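Local coordinates for RNA-binding protein RMD9, mitochondrial (Saccharomyces cerevisiae S288C, PDB 7A9X) that binds a dodecameric sequence element in the 3'-UTRs of yeast mitochondrial mRNAs and takes part in the processing or stability of these transcripts, at residues E542-L545 with K546-R550; P553-A557 with T558-Y562; D424-Y427 with T428-H431; Y572-L575 with N576-L579; Q138-H141 with K142-N146. All coordinates share one frame; numbering follows the deposited sequence.

Contact 1: residues E542-L545 with K546-R550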
# COMPACT_ATOMS: atom_id res chain seq x y z
N GLU A 542 -15.77 -11.45 30.87
CA GLU A 542 -16.60 -12.65 30.92
C GLU A 542 -17.45 -12.80 29.65
O GLU A 542 -17.58 -13.90 29.11
CB GLU A 542 -17.49 -12.64 32.16
CG GLU A 542 -16.70 -12.59 33.46
CD GLU A 542 -17.58 -12.81 34.67
OE1 GLU A 542 -17.14 -13.53 35.60
OE2 GLU A 542 -18.71 -12.28 34.70
N LEU A 543 -18.02 -11.69 29.17
CA LEU A 543 -18.76 -11.73 27.91
C LEU A 543 -17.83 -12.09 26.75
O LEU A 543 -18.22 -12.83 25.84
CB LEU A 543 -19.43 -10.38 27.66
CG LEU A 543 -20.24 -10.29 26.36
CD1 LEU A 543 -21.43 -11.23 26.39
CD2 LEU A 543 -20.68 -8.86 26.10
N TYR A 544 -16.60 -11.59 26.78
CA TYR A 544 -15.63 -11.88 25.73
C TYR A 544 -15.31 -13.37 25.67
O TYR A 544 -15.30 -13.97 24.59
CB TYR A 544 -14.37 -11.06 25.97
CG TYR A 544 -13.17 -11.47 25.15
CD1 TYR A 544 -13.05 -11.10 23.82
CD2 TYR A 544 -12.14 -12.21 25.73
CE1 TYR A 544 -11.94 -11.47 23.07
CE2 TYR A 544 -11.03 -12.58 24.99
CZ TYR A 544 -10.94 -12.21 23.67
OH TYR A 544 -9.84 -12.57 22.93
N LEU A 545 -15.06 -13.98 26.83
CA LEU A 545 -14.76 -15.41 26.86
C LEU A 545 -15.99 -16.26 26.55
O LEU A 545 -15.85 -17.39 26.07
CB LEU A 545 -14.18 -15.80 28.22
CG LEU A 545 -12.80 -15.24 28.54
CD1 LEU A 545 -12.43 -15.53 29.98
CD2 LEU A 545 -11.76 -15.82 27.59
N LYS A 546 -17.18 -15.73 26.82
CA LYS A 546 -18.40 -16.47 26.50
C LYS A 546 -18.63 -16.53 24.99
O LYS A 546 -19.01 -17.57 24.46
CB LYS A 546 -19.60 -15.84 27.20
CG LYS A 546 -20.93 -16.44 26.82
CD LYS A 546 -22.07 -15.70 27.49
CE LYS A 546 -21.97 -15.79 29.00
NZ LYS A 546 -23.12 -15.12 29.66
N ILE A 547 -18.40 -15.41 24.30
CA ILE A 547 -18.60 -15.38 22.85
C ILE A 547 -17.53 -16.21 22.15
O ILE A 547 -17.82 -16.89 21.15
CB ILE A 547 -18.61 -13.93 22.35
CG1 ILE A 547 -19.70 -13.13 23.07
CG2 ILE A 547 -18.83 -13.89 20.85
CD1 ILE A 547 -19.71 -11.67 22.72
N LEU A 548 -16.30 -16.18 22.65
CA LEU A 548 -15.24 -17.00 22.06
C LEU A 548 -15.60 -18.47 22.09
O LEU A 548 -15.52 -19.17 21.07
CB LEU A 548 -13.92 -16.77 22.80
CG LEU A 548 -13.12 -15.50 22.51
CD1 LEU A 548 -11.80 -15.55 23.24
CD2 LEU A 548 -12.91 -15.33 21.01
N LYS A 549 -16.02 -18.97 23.26
CA LYS A 549 -16.38 -20.38 23.37
C LYS A 549 -17.66 -20.69 22.61
O LYS A 549 -17.82 -21.80 22.09
CB LYS A 549 -16.52 -20.76 24.84
CG LYS A 549 -16.36 -22.24 25.12
CD LYS A 549 -16.20 -22.50 26.61
CE LYS A 549 -15.95 -23.97 26.90
NZ LYS A 549 -17.10 -24.82 26.49
N ARG A 550 -18.59 -19.73 22.54
CA ARG A 550 -19.85 -19.98 21.84
C ARG A 550 -19.65 -20.02 20.33
O ARG A 550 -20.30 -20.81 19.63
CB ARG A 550 -20.88 -18.91 22.22
CG ARG A 550 -22.22 -19.05 21.51
CD ARG A 550 -22.86 -20.40 21.79
NE ARG A 550 -24.20 -20.51 21.20
CZ ARG A 550 -25.33 -20.26 21.86
NH1 ARG A 550 -26.50 -20.38 21.25
NH2 ARG A 550 -25.29 -19.89 23.13
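Leu548 lies over one face of the Tyr544 ring, one turn further along helix 540-551. Followed outward, Leu548 CB sits 3.6 Å from Tyr544 O, the carbonyl that also accepts the backbone N-H of Leu548. Its CG stays near that oxygen and at the same time makes a CH-pi contact, 4.3 Å from the centroid of the Tyr544 ring and 16° off the ring normal. At the tip, Leu548 CD1 reaches the phenol end, 3.5 Å from Tyr544 CZ, with Tyr544 CE2 and OH close by. The tyrosine meets it because its CG stands opposite the backbone N (chi1 167°), which sends the ring along the helix toward Leu548. Tyr544 OH is hydrogen-bonded to Tyr564 O, so the far end of the ring is held as well. Leu543 and Ile547 repeat the one-turn spacing on an adjoining strip, with Leu543 CG 3.9 Å from Ile547 CD1; both also touch Leu458 of helix 454-470. Were Tyr544 cut back to an alanine, Leu548 CG is likely to lose the face it rests on, and Tyr564 O its phenol partner. Four backbone bonds of the i to i+4 kind tie the two halves together, among them Ile547 N to Leu543 O at 3.0 Å. Leu484 of helix 478-486 touches both Tyr544 and Ile547. Among the buried side chains of Leu543, Tyr544, Ile547 and Leu548 the phenol oxygen is thus the one polar atom, and the bond to Tyr564 O gives it a partner in the interior.

Contact 2: residues P553-A557 with T558-Y562; sequences PYFRA and TKQVY
The Phe555 ring and the Gln560 amide are turned 66° apart, and Gln560 OE1 approaches the ring obliquely near its root, 3.2 Å from Phe555 CB. At the ring's edge, near its plane, comes the methyl Val561 CG2, 3.7 Å from Phe555 CE2. The Gln560 chain, extended beyond CG, reaches back over the turn: its CG lies opposite its own carbonyl carbon (chi1 -63°), which carries the chain past Ala557 O toward Arg556. There Gln560 OE1 accepts a weak hydrogen bond from Arg556 N at 3.3 Å. Beside it, Gln560 NE2 rests 3.5 Å from Arg556 CB. That same NE2 makes a weak bond to Ile476 O, so both ends of the amide are used, which probably limits its rotation. The backbone closes the turn with Gln560 N to Ala557 O, 3.1 Å long, the donor standing above the carbonyl plane. Leu481 of helix 478-486 touches both Phe555 and Gln560, and the backbones of Tyr554 and Arg556 are hydrogen-bonded to Ile476. The arrangement is that of a loop leading into a short helix, here the link from helix 540-551 to helix 559-563, with a glutamine of the first helical turn reaching back to a backbone N-H of the loop.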
# COMPACT_ATOMS: atom_id res chain seq x y z
N PRO A 553 -16.79 -22.92 16.93
CA PRO A 553 -16.96 -23.76 15.73
C PRO A 553 -17.01 -22.97 14.43
O PRO A 553 -16.79 -23.56 13.36
CB PRO A 553 -18.28 -24.49 15.99
CG PRO A 553 -18.99 -23.66 17.01
CD PRO A 553 -17.89 -23.14 17.88
N TYR A 554 -17.29 -21.67 14.47
CA TYR A 554 -17.33 -20.84 13.28
C TYR A 554 -15.99 -20.16 12.99
O TYR A 554 -15.92 -19.31 12.10
CB TYR A 554 -18.43 -19.78 13.41
CG TYR A 554 -19.81 -20.37 13.61
CD1 TYR A 554 -20.56 -20.80 12.52
CD2 TYR A 554 -20.35 -20.51 14.88
CE1 TYR A 554 -21.82 -21.34 12.69
CE2 TYR A 554 -21.61 -21.05 15.06
CZ TYR A 554 -22.34 -21.46 13.96
OH TYR A 554 -23.60 -22.00 14.14
N PHE A 555 -14.94 -20.52 13.73
CA PHE A 555 -13.64 -19.87 13.56
C PHE A 555 -12.98 -20.30 12.26
O PHE A 555 -13.23 -21.39 11.74
CB PHE A 555 -12.72 -20.21 14.74
CG PHE A 555 -13.02 -19.44 16.00
CD1 PHE A 555 -14.02 -18.49 16.04
CD2 PHE A 555 -12.28 -19.67 17.15
CE1 PHE A 555 -14.29 -17.78 17.20
CE2 PHE A 555 -12.54 -18.97 18.31
CZ PHE A 555 -13.54 -18.02 18.34
N ARG A 556 -12.12 -19.42 11.73
CA ARG A 556 -11.31 -19.80 10.58
C ARG A 556 -10.40 -20.97 10.93
O ARG A 556 -10.17 -21.87 10.11
CB ARG A 556 -10.48 -18.61 10.10
CG ARG A 556 -10.33 -18.52 8.59
CD ARG A 556 -11.54 -17.84 7.96
NE ARG A 556 -11.37 -17.63 6.52
CZ ARG A 556 -12.22 -16.95 5.76
NH1 ARG A 556 -11.99 -16.81 4.47
NH2 ARG A 556 -13.30 -16.40 6.30
N ALA A 557 -9.89 -20.99 12.16
CA ALA A 557 -9.06 -22.07 12.67
C ALA A 557 -9.19 -22.10 14.18
O ALA A 557 -9.35 -21.06 14.83
CB ALA A 557 -7.59 -21.88 12.27
N THR A 558 -9.13 -23.31 14.75
CA THR A 558 -9.26 -23.43 16.20
C THR A 558 -8.02 -22.92 16.93
O THR A 558 -8.08 -22.75 18.16
CB THR A 558 -9.54 -24.88 16.60
OG1 THR A 558 -8.35 -25.66 16.49
CG2 THR A 558 -10.62 -25.47 15.70
N LYS A 559 -6.92 -22.66 16.23
CA LYS A 559 -5.76 -22.02 16.83
C LYS A 559 -6.04 -20.57 17.20
O LYS A 559 -5.26 -19.98 17.95
CB LYS A 559 -4.56 -22.10 15.89
CG LYS A 559 -3.21 -21.93 16.57
CD LYS A 559 -2.05 -22.11 15.60
CE LYS A 559 -0.72 -22.01 16.31
NZ LYS A 559 0.43 -22.19 15.38
N GLN A 560 -7.12 -19.99 16.68
CA GLN A 560 -7.53 -18.66 17.12
C GLN A 560 -7.95 -18.65 18.58
O GLN A 560 -7.92 -17.60 19.22
CB GLN A 560 -8.67 -18.14 16.24
CG GLN A 560 -8.30 -17.95 14.78
CD GLN A 560 -9.48 -17.52 13.93
OE1 GLN A 560 -10.63 -17.82 14.25
NE2 GLN A 560 -9.19 -16.82 12.83
N VAL A 561 -8.34 -19.81 19.12
CA VAL A 561 -8.69 -19.89 20.54
C VAL A 561 -7.47 -19.59 21.40
O VAL A 561 -7.54 -18.79 22.35
CB VAL A 561 -9.29 -21.27 20.87
CG1 VAL A 561 -9.52 -21.40 22.37
CG2 VAL A 561 -10.58 -21.49 20.10
N TYR A 562 -6.33 -20.20 21.08
CA TYR A 562 -5.10 -19.90 21.82
C TYR A 562 -4.67 -18.46 21.58
O TYR A 562 -4.17 -17.79 22.50
CB TYR A 562 -3.99 -20.87 21.41
CG TYR A 562 -2.66 -20.59 22.07
CD1 TYR A 562 -1.73 -19.73 21.49
CD2 TYR A 562 -2.32 -21.20 23.28
CE1 TYR A 562 -0.51 -19.48 22.09
CE2 TYR A 562 -1.10 -20.95 23.88
CZ TYR A 562 -0.20 -20.09 23.28
OH TYR A 562 1.01 -19.84 23.88

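Contact 3: residues D424-Y427 with T428-H431; sequences DKNY and TLYH
Lys425 O receives two backbone N-H groups: Leu429 N at 3.1 Å, lying in the carbonyl plane, and Thr428 N at 3.3 Å in a weak bond. One residue on, Asn426 O accepts Tyr430 N at 3.1 Å with a nearly straight N-H (170°). The same oxygen lies in plane at the edge of the Tyr430 ring, 3.3 Å from Tyr430 CD2, so the aromatic C-H edge and the backbone N-H of Tyr430 meet one carbonyl. Here helix 417-429, within what is assigned as the seventh PPR repeat, comes to its end: Tyr430 leaves helical geometry, and His431, with positive phi, is the C-prime residue of a Schellman motif that joins Ile432 N to Tyr427 O and, by a weak bond, His431 N to Thr428 O. Outside the backbone, Lys425 lays its aliphatic stem across Leu429. A chi1 of 166° swings the extended lysine chain beside its own carbonyl, so that Lys425 CE comes 3.7 Å from Leu429 CD2, and its CG lies equally near CD1. Asn426 and Tyr430 run side by side in the same direction, and both touch Ile390 of helix 379-396. Tyr427 turns elsewhere, bonding through its OH to Asn405 OD1 and meeting Arg434 in a cation-pi contact, while Asp424 forms a salt bridge with Arg460.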
# COMPACT_ATOMS: atom_id res chain seq x y z
N ASP A 424 -22.38 6.06 12.70
CA ASP A 424 -23.27 4.94 12.42
C ASP A 424 -24.54 5.42 11.72
O ASP A 424 -25.02 4.79 10.78
CB ASP A 424 -23.61 4.21 13.72
CG ASP A 424 -24.12 2.80 13.48
OD1 ASP A 424 -24.27 2.41 12.31
OD2 ASP A 424 -24.37 2.09 14.48
N LYS A 425 -25.08 6.56 12.17
CA LYS A 425 -26.27 7.13 11.55
C LYS A 425 -25.98 7.60 10.13
O LYS A 425 -26.85 7.48 9.25
CB LYS A 425 -26.78 8.28 12.41
CG LYS A 425 -27.81 9.19 11.75
CD LYS A 425 -28.13 10.36 12.66
CE LYS A 425 -29.01 11.39 11.96
NZ LYS A 425 -29.22 12.60 12.82
N ASN A 426 -24.78 8.11 9.87
CA ASN A 426 -24.48 8.66 8.55
C ASN A 426 -24.30 7.59 7.49
O ASN A 426 -24.42 7.90 6.29
CB ASN A 426 -23.23 9.55 8.63
CG ASN A 426 -23.51 10.89 9.28
OD1 ASN A 426 -24.43 11.02 10.08
ND2 ASN A 426 -22.71 11.89 8.93
N TYR A 427 -24.00 6.35 7.88
CA TYR A 427 -23.96 5.26 6.90
C TYR A 427 -25.30 5.11 6.19
O TYR A 427 -25.35 4.95 4.97
CB TYR A 427 -23.57 3.95 7.58
CG TYR A 427 -22.12 3.85 7.99
CD1 TYR A 427 -21.11 3.84 7.04
CD2 TYR A 427 -21.77 3.74 9.33
CE1 TYR A 427 -19.78 3.74 7.42
CE2 TYR A 427 -20.44 3.64 9.72
CZ TYR A 427 -19.45 3.64 8.76
OH TYR A 427 -18.13 3.54 9.14
N THR A 428 -26.39 5.16 6.95
CA THR A 428 -27.72 5.04 6.36
C THR A 428 -28.19 6.34 5.73
O THR A 428 -28.89 6.31 4.71
CB THR A 428 -28.72 4.59 7.43
OG1 THR A 428 -28.19 3.46 8.14
CG2 THR A 428 -30.04 4.19 6.80
N LEU A 429 -27.80 7.49 6.30
CA LEU A 429 -28.25 8.77 5.78
C LEU A 429 -27.75 9.01 4.37
O LEU A 429 -28.51 9.42 3.48
CB LEU A 429 -27.80 9.90 6.71
CG LEU A 429 -28.88 10.54 7.59
CD1 LEU A 429 -29.50 9.50 8.51
CD2 LEU A 429 -28.30 11.69 8.39
N TYR A 430 -26.47 8.75 4.13
CA TYR A 430 -25.87 8.95 2.82
C TYR A 430 -25.94 7.71 1.94
O TYR A 430 -25.35 7.70 0.85
CB TYR A 430 -24.42 9.41 2.97
CG TYR A 430 -24.30 10.79 3.58
CD1 TYR A 430 -24.32 11.93 2.78
CD2 TYR A 430 -24.19 10.96 4.96
CE1 TYR A 430 -24.22 13.19 3.33
CE2 TYR A 430 -24.09 12.22 5.52
CZ TYR A 430 -24.10 13.33 4.70
OH TYR A 430 -24.01 14.59 5.25
N HIS A 431 -26.67 6.68 2.37
CA HIS A 431 -26.90 5.46 1.60
C HIS A 431 -25.58 4.86 1.10
O HIS A 431 -25.31 4.76 -0.10
CB HIS A 431 -27.86 5.73 0.44
CG HIS A 431 -29.15 6.35 0.86
ND1 HIS A 431 -29.42 7.69 0.68
CD2 HIS A 431 -30.25 5.83 1.45
CE1 HIS A 431 -30.63 7.96 1.14
NE2 HIS A 431 -31.15 6.85 1.62

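Contact 4: residues Y572-L575 with N576-L579; sequences YPIL and NEYL
Leu579 closes over Leu575 on the better-packed side of this turn: both methyls of its fork come up to Leu575 CG from the same side, Leu579 CD1 at 3.8 Å and CD2 at almost the same distance. The same methyls lie beside Leu575 O, whose hydrogen bond comes from Tyr578 N at 3.2 Å. Leu575 is buried, covered further by Ile541 of helix 540-551 and by Cys568 and Ala569 of helix 566-571. Next to it the Tyr578 ring turns its edge to Ile574 O, which lies in the ring plane 3.3 Å from Tyr578 CD1. The phenol OH is hydrogen-bonded to Asp539 OD2. The opposite character belongs to Pro573, Asn576 and Glu577, all exposed: Asn576 N bonds to Pro573 O at 3.0 Å, and the proline and asparagine side chains come only loosely together. Glu577 begins with CG between its backbone N and carbonyl carbon (chi1 55°), a torsion that brings the chain back across Ile574 and sets OE2 3.7 Å from Ile574 CG1. Its OE1 forms a salt bridge with Arg496 of helix 489-502. Trimming Leu579 to an alanine removes both methyls, which would probably open a gap beside Leu575 CG and leave Leu575 O less covered. The contact therefore pairs an apolar side, where the Leu579 methyls and the Tyr578 edge probably shield two carbonyls in part, with an outer carboxylate whose countercharge sits on a neighbouring helix.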
# COMPACT_ATOMS: atom_id res chain seq x y z
N TYR A 572 -2.05 -8.74 27.47
CA TYR A 572 -3.04 -8.15 28.38
C TYR A 572 -3.19 -9.10 29.56
O TYR A 572 -4.03 -10.00 29.55
CB TYR A 572 -4.36 -7.91 27.66
CG TYR A 572 -4.25 -6.96 26.50
CD1 TYR A 572 -4.36 -5.58 26.68
CD2 TYR A 572 -4.01 -7.42 25.21
CE1 TYR A 572 -4.25 -4.71 25.62
CE2 TYR A 572 -3.89 -6.55 24.14
CZ TYR A 572 -4.01 -5.20 24.35
OH TYR A 572 -3.90 -4.32 23.29
N PRO A 573 -2.37 -8.92 30.60
CA PRO A 573 -2.33 -9.92 31.69
C PRO A 573 -3.61 -10.02 32.50
O PRO A 573 -3.75 -10.98 33.28
CB PRO A 573 -1.16 -9.43 32.56
CG PRO A 573 -0.34 -8.54 31.66
CD PRO A 573 -1.34 -7.88 30.77
N ILE A 574 -4.54 -9.08 32.36
CA ILE A 574 -5.80 -9.18 33.09
C ILE A 574 -6.61 -10.39 32.62
O ILE A 574 -7.54 -10.82 33.30
CB ILE A 574 -6.62 -7.88 32.97
CG1 ILE A 574 -7.74 -7.84 34.01
CG2 ILE A 574 -7.18 -7.73 31.56
CD1 ILE A 574 -8.59 -6.59 33.96
N LEU A 575 -6.26 -10.95 31.46
CA LEU A 575 -6.92 -12.16 31.00
C LEU A 575 -6.48 -13.40 31.78
O LEU A 575 -7.22 -14.39 31.81
CB LEU A 575 -6.65 -12.35 29.50
CG LEU A 575 -7.72 -13.07 28.67
CD1 LEU A 575 -9.07 -12.38 28.84
CD2 LEU A 575 -7.32 -13.09 27.21
N ASN A 576 -5.30 -13.35 32.41
CA ASN A 576 -4.80 -14.51 33.14
C ASN A 576 -5.67 -14.85 34.35
O ASN A 576 -5.77 -16.02 34.73
CB ASN A 576 -3.36 -14.28 33.58
CG ASN A 576 -2.36 -14.51 32.46
OD1 ASN A 576 -2.49 -15.46 31.68
ND2 ASN A 576 -1.36 -13.64 32.37
N GLU A 577 -6.29 -13.84 34.97
CA GLU A 577 -7.11 -14.10 36.15
C GLU A 577 -8.51 -14.61 35.80
O GLU A 577 -9.26 -14.97 36.72
CB GLU A 577 -7.21 -12.84 37.01
CG GLU A 577 -7.73 -11.62 36.28
CD GLU A 577 -7.55 -10.35 37.09
OE1 GLU A 577 -8.47 -9.99 37.85
OE2 GLU A 577 -6.49 -9.71 36.96
N TYR A 578 -8.86 -14.66 34.52
CA TYR A 578 -10.15 -15.19 34.08
C TYR A 578 -10.02 -16.54 33.38
O TYR A 578 -11.04 -17.12 33.01
CB TYR A 578 -10.83 -14.20 33.13
CG TYR A 578 -11.38 -12.95 33.78
CD1 TYR A 578 -10.55 -11.87 34.07
CD2 TYR A 578 -12.72 -12.84 34.10
CE1 TYR A 578 -11.05 -10.72 34.66
CE2 TYR A 578 -13.23 -11.70 34.68
CZ TYR A 578 -12.39 -10.65 34.96
OH TYR A 578 -12.89 -9.51 35.55
N LEU A 579 -8.80 -17.06 33.22
CA LEU A 579 -8.53 -18.14 32.29
C LEU A 579 -8.34 -19.51 32.93
O LEU A 579 -8.31 -20.51 32.21
CB LEU A 579 -7.28 -17.81 31.46
CG LEU A 579 -7.52 -17.34 30.02
CD1 LEU A 579 -8.78 -16.47 29.93
CD2 LEU A 579 -6.30 -16.60 29.49

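Contact 5: residues Q138-H141 with K142-N146; sequences QSFH and KEMMN
From Ser139 the backbone passes out of an extended conformation into helix 140-147, where Met144 N bonds to Phe140 O at 2.9 Å and Met145 N to His141 O in the same i to i+4 pattern. Ser139 OG, set between its own backbone N and carbonyl carbon (chi1 73°), reaches forward to accept Lys142 N at 3.1 Å. Gln138 bends toward the first turn, and its NE2 donates to Glu143 OE2 at 3.2 Å. Amide and carboxylate stand nearly perpendicular (86°): the oxygen lies in the plane of the amide, whereas the nitrogen meets it from above the carboxylate plane. A water also donates to Glu143 OE2 and takes a weak bond from Ser139 N. On another side of the helix Met144 CB lies over a face of Phe140, a CH-pi contact 4.2 Å from the ring centroid, and its curled chain brings CE 3.7 Å from Phe140 CE1. Met145 CE reaches the His141 ring obliquely, 3.3 Å from CE1. Trp84 meets Phe140 edge to face, while His141, Met144 and Met145 touch helix 105-128. The start of helix 140-147 is thus a serine N-cap, the hydroxyl taking up an N-H that the first helical turn leaves without a helix carbonyl.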
# COMPACT_ATOMS: atom_id res chain seq x y z
N GLN A 138 -6.64 -16.69 2.66
CA GLN A 138 -6.03 -16.81 1.35
C GLN A 138 -6.43 -15.63 0.47
O GLN A 138 -7.59 -15.20 0.48
CB GLN A 138 -6.43 -18.13 0.68
CG GLN A 138 -5.60 -18.51 -0.56
CD GLN A 138 -6.01 -17.77 -1.82
OE1 GLN A 138 -7.15 -17.33 -1.96
NE2 GLN A 138 -5.07 -17.62 -2.75
N SER A 139 -5.48 -15.12 -0.30
CA SER A 139 -5.76 -14.00 -1.18
C SER A 139 -4.90 -14.11 -2.43
O SER A 139 -3.72 -14.48 -2.35
CB SER A 139 -5.50 -12.66 -0.48
OG SER A 139 -4.11 -12.43 -0.33
N PHE A 140 -5.50 -13.78 -3.58
CA PHE A 140 -4.74 -13.71 -4.82
C PHE A 140 -3.56 -12.75 -4.70
O PHE A 140 -2.47 -13.03 -5.19
CB PHE A 140 -5.67 -13.29 -5.96
CG PHE A 140 -4.96 -12.90 -7.23
CD1 PHE A 140 -4.58 -13.86 -8.15
CD2 PHE A 140 -4.69 -11.57 -7.50
CE1 PHE A 140 -3.93 -13.51 -9.31
CE2 PHE A 140 -4.03 -11.20 -8.67
CZ PHE A 140 -3.65 -12.17 -9.58
N HIS A 141 -3.77 -11.61 -4.03
CA HIS A 141 -2.74 -10.59 -3.93
C HIS A 141 -1.48 -11.12 -3.26
O HIS A 141 -0.37 -10.90 -3.74
CB HIS A 141 -3.28 -9.38 -3.16
CG HIS A 141 -2.23 -8.46 -2.63
ND1 HIS A 141 -1.73 -7.40 -3.35
CD2 HIS A 141 -1.59 -8.43 -1.43
CE1 HIS A 141 -0.83 -6.76 -2.63
NE2 HIS A 141 -0.72 -7.36 -1.46
N LYS A 142 -1.64 -11.84 -2.15
CA LYS A 142 -0.48 -12.29 -1.39
C LYS A 142 0.30 -13.37 -2.14
O LYS A 142 1.53 -13.29 -2.25
CB LYS A 142 -0.93 -12.80 -0.02
CG LYS A 142 0.20 -13.20 0.90
CD LYS A 142 -0.32 -13.64 2.25
CE LYS A 142 0.82 -13.91 3.21
NZ LYS A 142 0.32 -14.27 4.57
N GLU A 143 -0.40 -14.38 -2.67
CA GLU A 143 0.29 -15.48 -3.33
C GLU A 143 0.92 -15.02 -4.64
O GLU A 143 2.05 -15.42 -4.96
CB GLU A 143 -0.66 -16.65 -3.57
CG GLU A 143 -1.01 -17.42 -2.32
CD GLU A 143 -1.60 -18.79 -2.61
OE1 GLU A 143 -1.18 -19.43 -3.60
OE2 GLU A 143 -2.48 -19.23 -1.84
N MET A 144 0.21 -14.20 -5.43
CA MET A 144 0.78 -13.74 -6.69
C MET A 144 2.01 -12.88 -6.44
O MET A 144 2.99 -12.94 -7.20
CB MET A 144 -0.25 -12.98 -7.51
CG MET A 144 0.30 -12.49 -8.84
SD MET A 144 0.96 -13.85 -9.81
CE MET A 144 -0.54 -14.75 -10.17
N MET A 145 1.99 -12.06 -5.39
CA MET A 145 3.15 -11.24 -5.07
C MET A 145 4.35 -12.11 -4.70
O MET A 145 5.47 -11.85 -5.15
CB MET A 145 2.81 -10.28 -3.92
CG MET A 145 3.57 -8.97 -4.00
SD MET A 145 3.08 -7.97 -5.42
CE MET A 145 1.79 -6.96 -4.69
N ASN A 146 4.13 -13.15 -3.90
CA ASN A 146 5.22 -14.05 -3.53
C ASN A 146 5.76 -14.79 -4.75
O ASN A 146 6.97 -15.01 -4.86
CB ASN A 146 4.76 -15.03 -2.46
CG ASN A 146 4.48 -14.36 -1.13
OD1 ASN A 146 5.04 -13.31 -0.82
ND2 ASN A 146 3.61 -14.97 -0.33
O HOH W 1 -2.70 -16.92 0.39

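Along the chain the order is contact 5, contact 3, then contacts 1, 2 and 4. The last three form a C-terminal cluster: contact 1 lies on helix 540-551, contact 2 leads from it into helix 559-563, and contact 4 follows helix 566-571. Contact 1 is central, its centre about 13 Å from those of contacts 2 and 4; Leu548 O meets Phe555 CZ at 3.6 Å, and Leu545 CD1 meets Leu579 CD1 at 3.8 Å. Contact 3, in the inferred seventh repeat, and contact 5, before the inferred first, stand about 30 and 33 Å from contact 1 between centres. The five thus fall in three separate parts of an all-helical RNA-binding chain; at contact 4, Tyr572 packs on a uracil base.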